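Betaine aldehyde dehydrogenase (Staphylococcus aureus subsp. aureus COL, PDB 4QTO) probably catalyses the NAD-dependent oxidation of betaine aldehyde to glycine betaine. Local coordinates at residues L296-H308 / F329-K341. Residues are numbered along the deposited sequence; the frame is centred on the assembly and turned at random.
Sequences LAVDQALNGGYFH and FEQALIDRVKKIK
Leu302 and Arg336 meet at about a right angle, the methyl CD1 of Leu302 lying over the centre of the guanidinium face, 3.6 Å from Arg336 CZ. Bends at chi2 (-74°) and chi3 (-67°) bring the guanidinium across Leu302 CD1, which also touches Arg336 CB, and the arginine chain thus curves round the methyl. In the guanidinium plane, Arg336 NH2 donates to a water at 2.8 Å that also lies 2.7 Å from Asp299 OD1 and can bridge the two charged groups; their nearest atoms, Asp299 OD1 and Arg336 NH2, are 4.5 Å apart. The other Leu302 methyl, CD2, enters the apolar layer, 3.7 Å from both Leu333 CD1 and Val337 CG2. Tyr306 crosses Val337 and Ile340 nearly perpendicularly, its CE2 lying 3.7 Å from Val337 CG2. At the far end, Phe329 turns its ring edge to Ala301, with CZ 3.7 Å from Ala301 CB, while Val298 CG2 packs against Ala332 CB. The axes of 296-306 and 329-337 come within 9.9 Å and cross at -53°. Asp299 and Arg336 also hydrogen-bond to Val515, Asn516, Phe518 and Ser519 of the second subunit, tying this edge to the oligomer. Helices 294-306 and 323-337 pack on the seven-stranded mixed sheet of the aldehyde dehydrogenase catalytic domain: Ala301, Phe329 and Leu333 touch strand 318-322, and Tyr306, Leu333 and Val337 touch strand 399-402.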
ATOM      1  N   LEU A 296       0.115 -37.090  11.578  1.00 12.07           N
ATOM      2  CA  LEU A 296      -0.068 -35.651  11.749  1.00 11.07           C
ATOM      3  C   LEU A 296      -1.564 -35.301  11.680  1.00 10.43           C
ATOM      4  O   LEU A 296      -2.068 -34.494  12.478  1.00  9.93           O
ATOM      5  CB  LEU A 296       0.678 -34.892  10.640  1.00 11.47           C
ATOM      6  CG  LEU A 296       0.476 -33.373  10.658  1.00 11.96           C
ATOM      7  CD1 LEU A 296       1.168 -32.708  11.829  1.00 14.13           C
ATOM      8  CD2 LEU A 296       0.991 -32.774   9.354  1.00 12.65           C
ATOM      9  N   ALA A 297      -2.273 -35.902  10.710  1.00  9.75           N
ATOM     10  CA  ALA A 297      -3.687 -35.614  10.498  1.00 10.34           C
ATOM     11  C   ALA A 297      -4.519 -36.061  11.681  1.00 10.11           C
ATOM     12  O   ALA A 297      -5.490 -35.367  12.054  1.00 10.21           O
ATOM     13  CB  ALA A 297      -4.187 -36.259   9.224  1.00 11.70           C
ATOM     14  N   VAL A 298      -4.161 -37.199  12.291  1.00  9.76           N
ATOM     15  CA  VAL A 298      -4.855 -37.656  13.487  1.00 10.53           C
ATOM     16  C   VAL A 298      -4.593 -36.700  14.660  1.00 10.51           C
ATOM     17  O   VAL A 298      -5.538 -36.253  15.336  1.00 10.45           O
ATOM     18  CB  VAL A 298      -4.446 -39.083  13.883  1.00 11.30           C
ATOM     19  CG1 VAL A 298      -5.069 -39.479  15.204  1.00 11.62           C
ATOM     20  CG2 VAL A 298      -4.870 -40.054  12.792  1.00 11.65           C
ATOM     21  N   ASP A 299      -3.334 -36.329  14.866  1.00 11.05           N
ATOM     22  CA  ASP A 299      -2.966 -35.382  15.924  1.00 11.65           C
ATOM     23  C   ASP A 299      -3.749 -34.068  15.772  1.00 11.67           C
ATOM     24  O   ASP A 299      -4.331 -33.547  16.737  1.00 10.96           O
ATOM     25  CB  ASP A 299      -1.460 -35.086  15.850  1.00 12.70           C
ATOM     26  CG  ASP A 299      -0.986 -34.059  16.866  1.00 14.98           C
ATOM     27  OD1 ASP A 299      -0.738 -34.431  18.025  1.00 17.32           O
ATOM     28  OD2 ASP A 299      -0.749 -32.901  16.461  1.00 16.92           O
ATOM     29  N   GLN A 300      -3.750 -33.530  14.549  1.00 11.15           N
ATOM     30  CA  GLN A 300      -4.391 -32.254  14.293  1.00 10.83           C
ATOM     31  C   GLN A 300      -5.912 -32.335  14.281  1.00 10.24           C
ATOM     32  O   GLN A 300      -6.593 -31.330  14.536  1.00 10.62           O
ATOM     33  CB  GLN A 300      -3.829 -31.591  13.028  1.00 11.34           C
ATOM     34  CG  GLN A 300      -2.373 -31.156  13.209  1.00 11.94           C
ATOM     35  CD  GLN A 300      -2.231 -29.890  14.033  1.00 13.31           C
ATOM     36  OE1 GLN A 300      -2.969 -29.639  15.005  1.00 14.19           O
ATOM     37  NE2 GLN A 300      -1.277 -29.066  13.653  1.00 14.01           N
ATOM     38  N   ALA A 301      -6.494 -33.521  14.045  1.00 10.05           N
ATOM     39  CA  ALA A 301      -7.935 -33.656  14.098  1.00 10.04           C
ATOM     40  C   ALA A 301      -8.350 -33.587  15.582  1.00 10.86           C
ATOM     41  O   ALA A 301      -9.379 -32.997  15.928  1.00 11.10           O
ATOM     42  CB  ALA A 301      -8.401 -34.958  13.479  1.00 10.71           C
ATOM     43  N   LEU A 302      -7.548 -34.191  16.448  1.00 10.69           N
ATOM     44  CA  LEU A 302      -7.793 -34.096  17.898  1.00 11.41           C
ATOM     45  C   LEU A 302      -7.671 -32.644  18.341  1.00 10.60           C
ATOM     46  O   LEU A 302      -8.514 -32.125  19.085  1.00 11.31           O
ATOM     47  CB  LEU A 302      -6.806 -34.960  18.665  1.00 11.43           C
ATOM     48  CG  LEU A 302      -6.947 -36.476  18.482  1.00 11.94           C
ATOM     49  CD1 LEU A 302      -5.631 -37.168  18.821  1.00 12.45           C
ATOM     50  CD2 LEU A 302      -8.106 -37.040  19.287  1.00 12.92           C
ATOM     51  N   ASN A 303      -6.604 -31.978  17.897  1.00 10.26           N
ATOM     52  CA  ASN A 303      -6.391 -30.591  18.287  1.00 10.25           C
ATOM     53  C   ASN A 303      -7.533 -29.714  17.798  1.00 10.94           C
ATOM     54  O   ASN A 303      -8.061 -28.863  18.535  1.00 11.15           O
ATOM     55  CB  ASN A 303      -5.042 -30.099  17.779  1.00 10.75           C
ATOM     56  CG  ASN A 303      -3.879 -30.915  18.332  1.00 12.29           C
ATOM     57  OD1 ASN A 303      -3.971 -31.523  19.408  1.00 13.12           O
ATOM     58  ND2 ASN A 303      -2.792 -30.955  17.588  1.00 13.47           N
ATOM     59  N   GLY A 304      -7.906 -29.903  16.538  1.00 10.69           N
ATOM     60  CA  GLY A 304      -8.995 -29.155  15.983  1.00 11.06           C
ATOM     61  C   GLY A 304     -10.308 -29.360  16.701  1.00 10.86           C
ATOM     62  O   GLY A 304     -11.073 -28.403  16.905  1.00 11.85           O
ATOM     63  N   GLY A 305     -10.585 -30.595  17.123  1.00 11.09           N
ATOM     64  CA  GLY A 305     -11.856 -30.858  17.735  1.00 10.58           C
ATOM     65  C   GLY A 305     -12.002 -30.506  19.200  1.00 10.59           C
ATOM     66  O   GLY A 305     -13.082 -30.128  19.634  1.00 11.52           O
ATOM     67  N   TYR A 306     -10.901 -30.597  19.957  1.00 10.20           N
ATOM     68  CA  TYR A 306     -10.997 -30.649  21.430  1.00 10.79           C
ATOM     69  C   TYR A 306     -10.244 -29.626  22.270  1.00 11.59           C
ATOM     70  O   TYR A 306     -10.409 -29.607  23.494  1.00 11.60           O
ATOM     71  CB  TYR A 306     -10.708 -32.092  21.896  1.00 11.42           C
ATOM     72  CG  TYR A 306     -11.524 -33.110  21.118  1.00 11.64           C
ATOM     73  CD1 TYR A 306     -12.914 -33.185  21.262  1.00 12.30           C
ATOM     74  CD2 TYR A 306     -10.904 -34.030  20.278  1.00 11.61           C
ATOM     75  CE1 TYR A 306     -13.658 -34.094  20.546  1.00 12.48           C
ATOM     76  CE2 TYR A 306     -11.654 -34.962  19.555  1.00 12.98           C
ATOM     77  CZ  TYR A 306     -13.020 -34.982  19.687  1.00 12.94           C
ATOM     78  OH  TYR A 306     -13.755 -35.908  18.951  1.00 12.41           O
ATOM     79  N   PHE A 307      -9.403 -28.804  21.667  1.00 11.49           N
ATOM     80  CA  PHE A 307      -8.865 -27.691  22.446  1.00 12.51           C
ATOM     81  C   PHE A 307     -10.051 -26.866  22.968  1.00 11.74           C
ATOM     82  O   PHE A 307     -11.048 -26.669  22.271  1.00 10.84           O
ATOM     83  CB  PHE A 307      -7.869 -26.850  21.641  1.00 13.21           C
ATOM     84  CG  PHE A 307      -6.457 -27.316  21.768  1.00 15.41           C
ATOM     85  CD1 PHE A 307      -5.780 -27.187  22.999  1.00 18.64           C
ATOM     86  CD2 PHE A 307      -5.776 -27.837  20.714  1.00 17.68           C
ATOM     87  CE1 PHE A 307      -4.485 -27.615  23.143  1.00 18.65           C
ATOM     88  CE2 PHE A 307      -4.458 -28.261  20.848  1.00 18.71           C
ATOM     89  CZ  PHE A 307      -3.822 -28.158  22.065  1.00 18.62           C
ATOM     90  N   HIS A 308      -9.937 -26.427  24.236  1.00 11.72           N
ATOM     91  CA  HIS A 308     -10.990 -25.692  24.968  1.00 12.33           C
ATOM     92  C   HIS A 308     -12.328 -26.400  24.876  1.00 12.14           C
ATOM     93  O   HIS A 308     -13.401 -25.777  24.744  1.00 12.04           O
ATOM     94  CB  HIS A 308     -11.160 -24.249  24.487  1.00 12.13           C
ATOM     95  CG  HIS A 308     -11.757 -23.320  25.502  1.00 12.35           C
ATOM     96  ND1 HIS A 308     -12.298 -23.737  26.698  1.00 13.80           N
ATOM     97  CD2 HIS A 308     -11.955 -21.983  25.458  1.00 12.35           C
ATOM     98  CE1 HIS A 308     -12.759 -22.695  27.362  1.00 13.42           C
ATOM     99  NE2 HIS A 308     -12.549 -21.613  26.633  1.00 13.44           N
ATOM    100  N   PHE A 329      -8.834 -43.922   9.452  1.00 12.60           N
ATOM    101  CA  PHE A 329      -8.885 -42.660  10.178  1.00 11.85           C
ATOM    102  C   PHE A 329      -9.863 -42.691  11.369  1.00 12.35           C
ATOM    103  O   PHE A 329      -9.493 -42.302  12.497  1.00 12.52           O
ATOM    104  CB  PHE A 329      -9.222 -41.507   9.265  1.00 12.43           C
ATOM    105  CG  PHE A 329      -9.365 -40.207  10.010  1.00 11.11           C
ATOM    106  CD1 PHE A 329      -8.239 -39.472  10.370  1.00 11.89           C
ATOM    107  CD2 PHE A 329     -10.619 -39.776  10.413  1.00 11.99           C
ATOM    108  CE1 PHE A 329      -8.359 -38.322  11.121  1.00 11.79           C
ATOM    109  CE2 PHE A 329     -10.751 -38.595  11.134  1.00 12.63           C
ATOM    110  CZ  PHE A 329      -9.619 -37.876  11.472  1.00 12.16           C
ATOM    111  N   GLU A 330     -11.081 -43.156  11.133  1.00 12.62           N
ATOM    112  CA  GLU A 330     -12.068 -43.202  12.211  1.00 14.49           C
ATOM    113  C   GLU A 330     -11.564 -44.064  13.359  1.00 15.69           C
ATOM    114  O   GLU A 330     -11.658 -43.679  14.528  1.00 14.40           O
ATOM    115  CB  GLU A 330     -13.428 -43.722  11.728  1.00 15.57           C
ATOM    116  CG  GLU A 330     -14.165 -42.743  10.847  1.00 17.30           C
ATOM    117  CD  GLU A 330     -15.479 -43.261  10.290  1.00 20.19           C
ATOM    118  OE1 GLU A 330     -15.878 -44.400  10.618  1.00 22.19           O
ATOM    119  OE2 GLU A 330     -16.100 -42.521   9.517  1.00 22.96           O
ATOM    120  N   GLN A 331     -11.007 -45.224  13.045  1.00 15.50           N
ATOM    121  CA  GLN A 331     -10.495 -46.072  14.096  1.00 17.94           C
ATOM    122  C   GLN A 331      -9.387 -45.400  14.905  1.00 15.24           C
ATOM    123  O   GLN A 331      -9.359 -45.481  16.141  1.00 16.08           O
ATOM    124  CB  GLN A 331     -10.026 -47.409  13.545  1.00 21.66           C
ATOM    125  CG  GLN A 331      -9.712 -48.319  14.714  1.00 28.10           C
ATOM    126  CD  GLN A 331     -10.977 -48.498  15.592  1.00 37.49           C
ATOM    127  OE1 GLN A 331     -11.970 -49.005  15.091  1.00 38.44           O
ATOM    128  NE2 GLN A 331     -10.975 -48.006  16.867  1.00 38.48           N
ATOM    129  N   ALA A 332      -8.455 -44.753  14.215  1.00 13.34           N
ATOM    130  CA  ALA A 332      -7.341 -44.099  14.891  1.00 12.92           C
ATOM    131  C   ALA A 332      -7.805 -42.923  15.763  1.00 13.52           C
ATOM    132  O   ALA A 332      -7.341 -42.766  16.895  1.00 14.40           O
ATOM    133  CB  ALA A 332      -6.322 -43.622  13.875  1.00 12.88           C
ATOM    134  N   LEU A 333      -8.741 -42.147  15.249  1.00 12.62           N
ATOM    135  CA  LEU A 333      -9.268 -40.995  15.975  1.00 13.02           C
ATOM    136  C   LEU A 333     -10.020 -41.452  17.229  1.00 15.21           C
ATOM    137  O   LEU A 333      -9.783 -40.960  18.335  1.00 15.05           O
ATOM    138  CB  LEU A 333     -10.185 -40.179  15.074  1.00 13.19           C
ATOM    139  CG  LEU A 333     -10.834 -38.970  15.744  1.00 13.41           C
ATOM    140  CD1 LEU A 333      -9.769 -37.960  16.104  1.00 14.82           C
ATOM    141  CD2 LEU A 333     -11.868 -38.343  14.836  1.00 14.53           C
ATOM    142  N   ILE A 334     -10.915 -42.409  17.051  0.60 14.87           N
ATOM    143  CA  ILE A 334     -11.714 -42.945  18.168  0.60 15.85           C
ATOM    144  C   ILE A 334     -10.827 -43.507  19.274  0.60 16.96           C
ATOM    145  O   ILE A 334     -11.043 -43.216  20.459  0.60 16.28           O
ATOM    146  CB  ILE A 334     -12.715 -43.989  17.675  0.60 16.03           C
ATOM    147  CG1 ILE A 334     -13.812 -43.307  16.854  0.60 15.30           C
ATOM    148  CG2 ILE A 334     -13.344 -44.735  18.851  0.60 17.86           C
ATOM    149  CD1 ILE A 334     -14.615 -44.248  15.986  0.60 14.65           C
ATOM    150  N   ASP A 335      -9.808 -44.281  18.898  1.00 17.92           N
ATOM    151  CA  ASP A 335      -8.877 -44.841  19.874  1.00 19.07           C
ATOM    152  C   ASP A 335      -8.184 -43.738  20.684  1.00 18.25           C
ATOM    153  O   ASP A 335      -7.962 -43.889  21.896  1.00 18.84           O
ATOM    154  CB  ASP A 335      -7.795 -45.681  19.165  1.00 21.95           C
ATOM    155  CG  ASP A 335      -8.322 -46.991  18.615  1.00 33.48           C
ATOM    156  OD1 ASP A 335      -9.532 -47.297  18.770  1.00 41.16           O
ATOM    157  OD2 ASP A 335      -7.511 -47.722  17.983  1.00 39.62           O
ATOM    158  N   ARG A 336      -7.842 -42.612  20.033  1.00 15.64           N
ATOM    159  CA  ARG A 336      -7.201 -41.537  20.753  1.00 15.96           C
ATOM    160  C   ARG A 336      -8.188 -40.770  21.627  1.00 15.71           C
ATOM    161  O   ARG A 336      -7.833 -40.326  22.726  1.00 15.85           O
ATOM    162  CB  ARG A 336      -6.528 -40.571  19.767  1.00 16.25           C
ATOM    163  CG  ARG A 336      -5.324 -41.149  19.057  1.00 16.73           C
ATOM    164  CD  ARG A 336      -4.098 -41.264  19.947  1.00 17.92           C
ATOM    165  NE  ARG A 336      -3.544 -39.978  20.351  1.00 17.18           N
ATOM    166  CZ  ARG A 336      -2.785 -39.208  19.583  1.00 17.79           C
ATOM    167  NH1 ARG A 336      -2.489 -39.578  18.334  1.00 17.59           N
ATOM    168  NH2 ARG A 336      -2.319 -38.073  20.064  1.00 20.35           N
ATOM    169  N   VAL A 337      -9.399 -40.552  21.124  1.00 15.01           N
ATOM    170  CA  VAL A 337     -10.410 -39.806  21.875  1.00 15.54           C
ATOM    171  C   VAL A 337     -10.669 -40.479  23.222  1.00 17.44           C
ATOM    172  O   VAL A 337     -10.854 -39.796  24.233  1.00 18.84           O
ATOM    173  CB  VAL A 337     -11.700 -39.597  21.063  1.00 15.49           C
ATOM    174  CG1 VAL A 337     -12.840 -39.088  21.932  1.00 16.93           C
ATOM    175  CG2 VAL A 337     -11.428 -38.620  19.934  1.00 15.47           C
ATOM    176  N   LYS A 338     -10.623 -41.808  23.239  1.00 17.24           N
ATOM    177  CA  LYS A 338     -10.826 -42.565  24.488  1.00 20.10           C
ATOM    178  C   LYS A 338      -9.771 -42.286  25.555  1.00 20.38           C
ATOM    179  O   LYS A 338     -10.022 -42.521  26.750  1.00 22.09           O
ATOM    180  CB  LYS A 338     -10.832 -44.075  24.211  1.00 22.19           C
ATOM    181  CG  LYS A 338     -12.039 -44.551  23.422  1.00 22.83           C
ATOM    182  CD  LYS A 338     -11.892 -46.022  23.074  1.00 26.25           C
ATOM    183  CE  LYS A 338     -13.113 -46.534  22.335  1.00 27.45           C
ATOM    184  NZ  LYS A 338     -12.927 -47.959  21.949  1.00 30.58           N
ATOM    185  N   LYS A 339      -8.602 -41.803  25.151  1.00 19.70           N
ATOM    186  CA  LYS A 339      -7.492 -41.548  26.050  1.00 19.42           C
ATOM    187  C   LYS A 339      -7.388 -40.097  26.526  1.00 19.57           C
ATOM    188  O   LYS A 339      -6.538 -39.800  27.343  1.00 20.27           O
ATOM    189  CB  LYS A 339      -6.178 -41.906  25.367  1.00 21.92           C
ATOM    190  CG  LYS A 339      -6.071 -43.351  24.862  1.00 25.94           C
ATOM    191  CD  LYS A 339      -4.712 -43.559  24.218  1.00 30.83           C
ATOM    192  CE  LYS A 339      -4.629 -44.851  23.425  1.00 35.50           C
ATOM    193  NZ  LYS A 339      -4.921 -46.032  24.262  1.00 37.72           N
ATOM    194  N   ILE A 340      -8.206 -39.190  25.986  1.00 17.52           N
ATOM    195  CA  ILE A 340      -8.141 -37.783  26.359  1.00 15.96           C
ATOM    196  C   ILE A 340      -8.377 -37.614  27.855  1.00 15.85           C
ATOM    197  O   ILE A 340      -9.343 -38.156  28.397  1.00 16.62           O
ATOM    198  CB  ILE A 340      -9.142 -36.924  25.554  1.00 15.35           C
ATOM    199  CG1 ILE A 340      -8.747 -36.910  24.055  1.00 15.33           C
ATOM    200  CG2 ILE A 340      -9.209 -35.511  26.096  1.00 15.08           C
ATOM    201  CD1 ILE A 340      -9.704 -36.148  23.171  1.00 14.17           C
ATOM    202  N   LYS A 341      -7.478 -36.885  28.512  1.00 16.38           N
ATOM    203  CA  LYS A 341      -7.540 -36.689  29.945  1.00 17.99           C
ATOM    204  C   LYS A 341      -8.366 -35.468  30.348  1.00 18.17           C
ATOM    205  O   LYS A 341      -7.968 -34.328  30.074  1.00 17.29           O
ATOM    206  CB  LYS A 341      -6.115 -36.567  30.499  1.00 20.26           C
ATOM    207  CG  LYS A 341      -5.291 -37.847  30.375  1.00 23.69           C
ATOM    208  CD  LYS A 341      -3.954 -37.718  31.117  1.00 30.25           C
ATOM    209  CE  LYS A 341      -3.305 -39.067  31.396  1.00 38.04           C
ATOM    210  NZ  LYS A 341      -3.062 -39.840  30.157  1.00 45.09           N
TER
HETATM  211  O   HOH W   1      -0.270 -36.980  18.589  1.00 21.20           O